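PDB 2HXO: putative TetR-family transcriptional regulator, which probably binds cis-regulatory DNA through an N-terminal helix-turn-helix motif and regulates transcription, as other TetR-family proteins do. Local coordinates for residues Glu182-Val187 with Asp207-His212. Sequence-based numbering, arbitrary orientation.
Sequences EFLDTV and DQVRGH
Asp185 OD2 meets the Arg210 side chain 3.1 Å from NE, a salt bridge of charge alone: the oxygen sits 3.0 Å above one face of the guanidinium, displaced toward its rim, and no N-H is aimed at it. The two side chains run alongside each other in the same direction, with carboxylate and guanidinium planes turned 59° apart. A bend at chi3 (-48°) turns the guanidinium toward the next turn of helix 182-191, where NH2 makes a weak hydrogen bond to Ser188 OG and a long, weak ion pair with Glu192. Beside this bridge the contact is mostly van der Waals packing. Val209 drives CG1 against the helix, 3.4 Å from the carbonyl O of Leu184 and 3.7 Å from CG1 of Val187, whose side chain it crosses at about a right angle. Leu184 packs against the type II turn from Val209 to His212, its CB 3.8 Å from the carbonyl O of Val209 and its CD2 near the plane of the His212 ring, at its edge. Shortening Leu184 to an alanine is likely to open a gap between helix and turn and to take from Val209 and the histidine edge an apolar neighbour. The contact thus joins the start of helix 182-191 to the loop between helices 200-205 and 214-230, within the C-terminal domain, and it lies at the dimer interface: Pro120 of the second subunit packs on Val187, and Phe147 of that subunit meets the His212 ring edge-to-face, while His212 NE2 is hydrogen-bonded to Gln217 OE1 of helix 214-230.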
loop_
_atom_site.group_PDB
_atom_site.type_symbol
_atom_site.label_atom_id
_atom_site.label_comp_id
_atom_site.label_asym_id
_atom_site.label_seq_id
_atom_site.Cartn_x
_atom_site.Cartn_y
_atom_site.Cartn_z
ATOM N N GLU A 182 5.426 3.073 -20.838
ATOM C CA GLU A 182 4.398 3.536 -21.764
ATOM C C GLU A 182 3.311 4.294 -20.999
ATOM O O GLU A 182 2.737 5.266 -21.500
ATOM C CB GLU A 182 3.786 2.340 -22.508
ATOM C CG GLU A 182 3.524 1.110 -21.624
ATOM C CD GLU A 182 4.715 0.147 -21.545
ATOM O OE1 GLU A 182 5.863 0.602 -21.340
ATOM O OE2 GLU A 182 4.496 -1.075 -21.680
ATOM N N PHE A 183 3.041 3.840 -19.778
ATOM C CA PHE A 183 2.037 4.451 -18.915
ATOM C C PHE A 183 2.469 5.850 -18.477
ATOM O O PHE A 183 1.682 6.797 -18.527
ATOM C CB PHE A 183 1.810 3.563 -17.684
ATOM C CG PHE A 183 0.818 4.121 -16.694
ATOM C CD1 PHE A 183 -0.497 4.377 -17.072
ATOM C CD2 PHE A 183 1.201 4.382 -15.381
ATOM C CE1 PHE A 183 -1.422 4.888 -16.154
ATOM C CE2 PHE A 183 0.287 4.893 -14.455
ATOM C CZ PHE A 183 -1.028 5.146 -14.843
ATOM N N LEU A 184 3.725 5.973 -18.055
ATOM C CA LEU A 184 4.265 7.249 -17.591
ATOM C C LEU A 184 4.162 8.375 -18.620
ATOM O O LEU A 184 3.768 9.496 -18.287
ATOM C CB LEU A 184 5.724 7.074 -17.159
ATOM C CG LEU A 184 5.990 6.147 -15.966
ATOM C CD1 LEU A 184 7.487 6.064 -15.715
ATOM C CD2 LEU A 184 5.271 6.659 -14.726
ATOM N N ASP A 185 4.518 8.083 -19.866
ATOM C CA ASP A 185 4.455 9.089 -20.915
ATOM C C ASP A 185 3.025 9.565 -21.137
ATOM O O ASP A 185 2.779 10.763 -21.275
ATOM C CB ASP A 185 5.036 8.533 -22.222
ATOM C CG ASP A 185 4.818 9.469 -23.407
ATOM O OD1 ASP A 185 3.807 9.292 -24.127
ATOM O OD2 ASP A 185 5.647 10.388 -23.609
ATOM N N THR A 186 2.087 8.621 -21.165
ATOM C CA THR A 186 0.674 8.941 -21.365
ATOM C C THR A 186 0.180 9.864 -20.255
ATOM O O THR A 186 -0.564 10.814 -20.505
ATOM C CB THR A 186 -0.189 7.670 -21.356
ATOM O OG1 THR A 186 0.390 6.693 -22.230
ATOM C CG2 THR A 186 -1.604 7.987 -21.820
ATOM N N VAL A 187 0.599 9.567 -19.027
ATOM C CA VAL A 187 0.229 10.358 -17.857
ATOM C C VAL A 187 0.804 11.763 -17.982
ATOM O O VAL A 187 0.102 12.758 -17.787
ATOM C CB VAL A 187 0.782 9.732 -16.550
ATOM C CG1 VAL A 187 0.520 10.663 -15.380
ATOM C CG2 VAL A 187 0.141 8.375 -16.301
ATOM N N ASP A 207 5.869 17.327 -16.642
ATOM C CA ASP A 207 6.917 16.712 -17.454
ATOM C C ASP A 207 7.781 15.703 -16.705
ATOM O O ASP A 207 8.233 14.712 -17.286
ATOM C CB ASP A 207 7.803 17.805 -18.064
ATOM C CG ASP A 207 8.257 18.829 -17.038
ATOM O OD1 ASP A 207 8.835 19.862 -17.435
ATOM O OD2 ASP A 207 8.037 18.601 -15.832
ATOM N N GLN A 208 8.010 15.954 -15.420
ATOM C CA GLN A 208 8.826 15.063 -14.605
ATOM C C GLN A 208 8.239 13.661 -14.494
ATOM O O GLN A 208 8.924 12.736 -14.067
ATOM C CB GLN A 208 9.018 15.652 -13.206
ATOM C CG GLN A 208 9.881 16.896 -13.182
ATOM C CD GLN A 208 9.946 17.539 -11.811
ATOM O OE1 GLN A 208 10.336 16.905 -10.825
ATOM N NE2 GLN A 208 9.566 18.809 -11.741
ATOM N N VAL A 209 6.975 13.499 -14.876
ATOM C CA VAL A 209 6.338 12.186 -14.814
ATOM C C VAL A 209 7.042 11.246 -15.785
ATOM O O VAL A 209 7.319 10.085 -15.464
ATOM C CB VAL A 209 4.844 12.245 -15.210
ATOM C CG1 VAL A 209 4.255 10.843 -15.187
ATOM C CG2 VAL A 209 4.075 13.158 -14.266
ATOM N N ARG A 210 7.322 11.766 -16.979
ATOM C CA ARG A 210 7.983 11.014 -18.043
ATOM C C ARG A 210 9.427 10.719 -17.658
ATOM O O ARG A 210 10.184 11.632 -17.336
ATOM C CB ARG A 210 7.948 11.832 -19.340
ATOM C CG ARG A 210 8.153 11.037 -20.630
ATOM C CD ARG A 210 7.835 11.914 -21.840
ATOM N NE ARG A 210 6.558 12.613 -21.669
ATOM C CZ ARG A 210 6.116 13.585 -22.461
ATOM N NH1 ARG A 210 6.844 13.985 -23.498
ATOM N NH2 ARG A 210 4.951 14.171 -22.211
ATOM N N GLY A 211 9.803 9.446 -17.686
ATOM C CA GLY A 211 11.163 9.080 -17.331
ATOM C C GLY A 211 11.369 8.984 -15.830
ATOM O O GLY A 211 12.495 8.858 -15.342
ATOM N N HIS A 212 10.270 9.061 -15.092
ATOM C CA HIS A 212 10.316 8.963 -13.645
ATOM C C HIS A 212 10.578 7.506 -13.292
ATOM O O HIS A 212 9.787 6.632 -13.641
ATOM C CB HIS A 212 8.980 9.425 -13.053
ATOM C CG HIS A 212 8.726 8.927 -11.665
ATOM N ND1 HIS A 212 7.820 7.924 -11.388
ATOM C CD2 HIS A 212 9.276 9.276 -10.477
ATOM C CE1 HIS A 212 7.824 7.678 -10.089
ATOM N NE2 HIS A 212 8.698 8.486 -9.514
#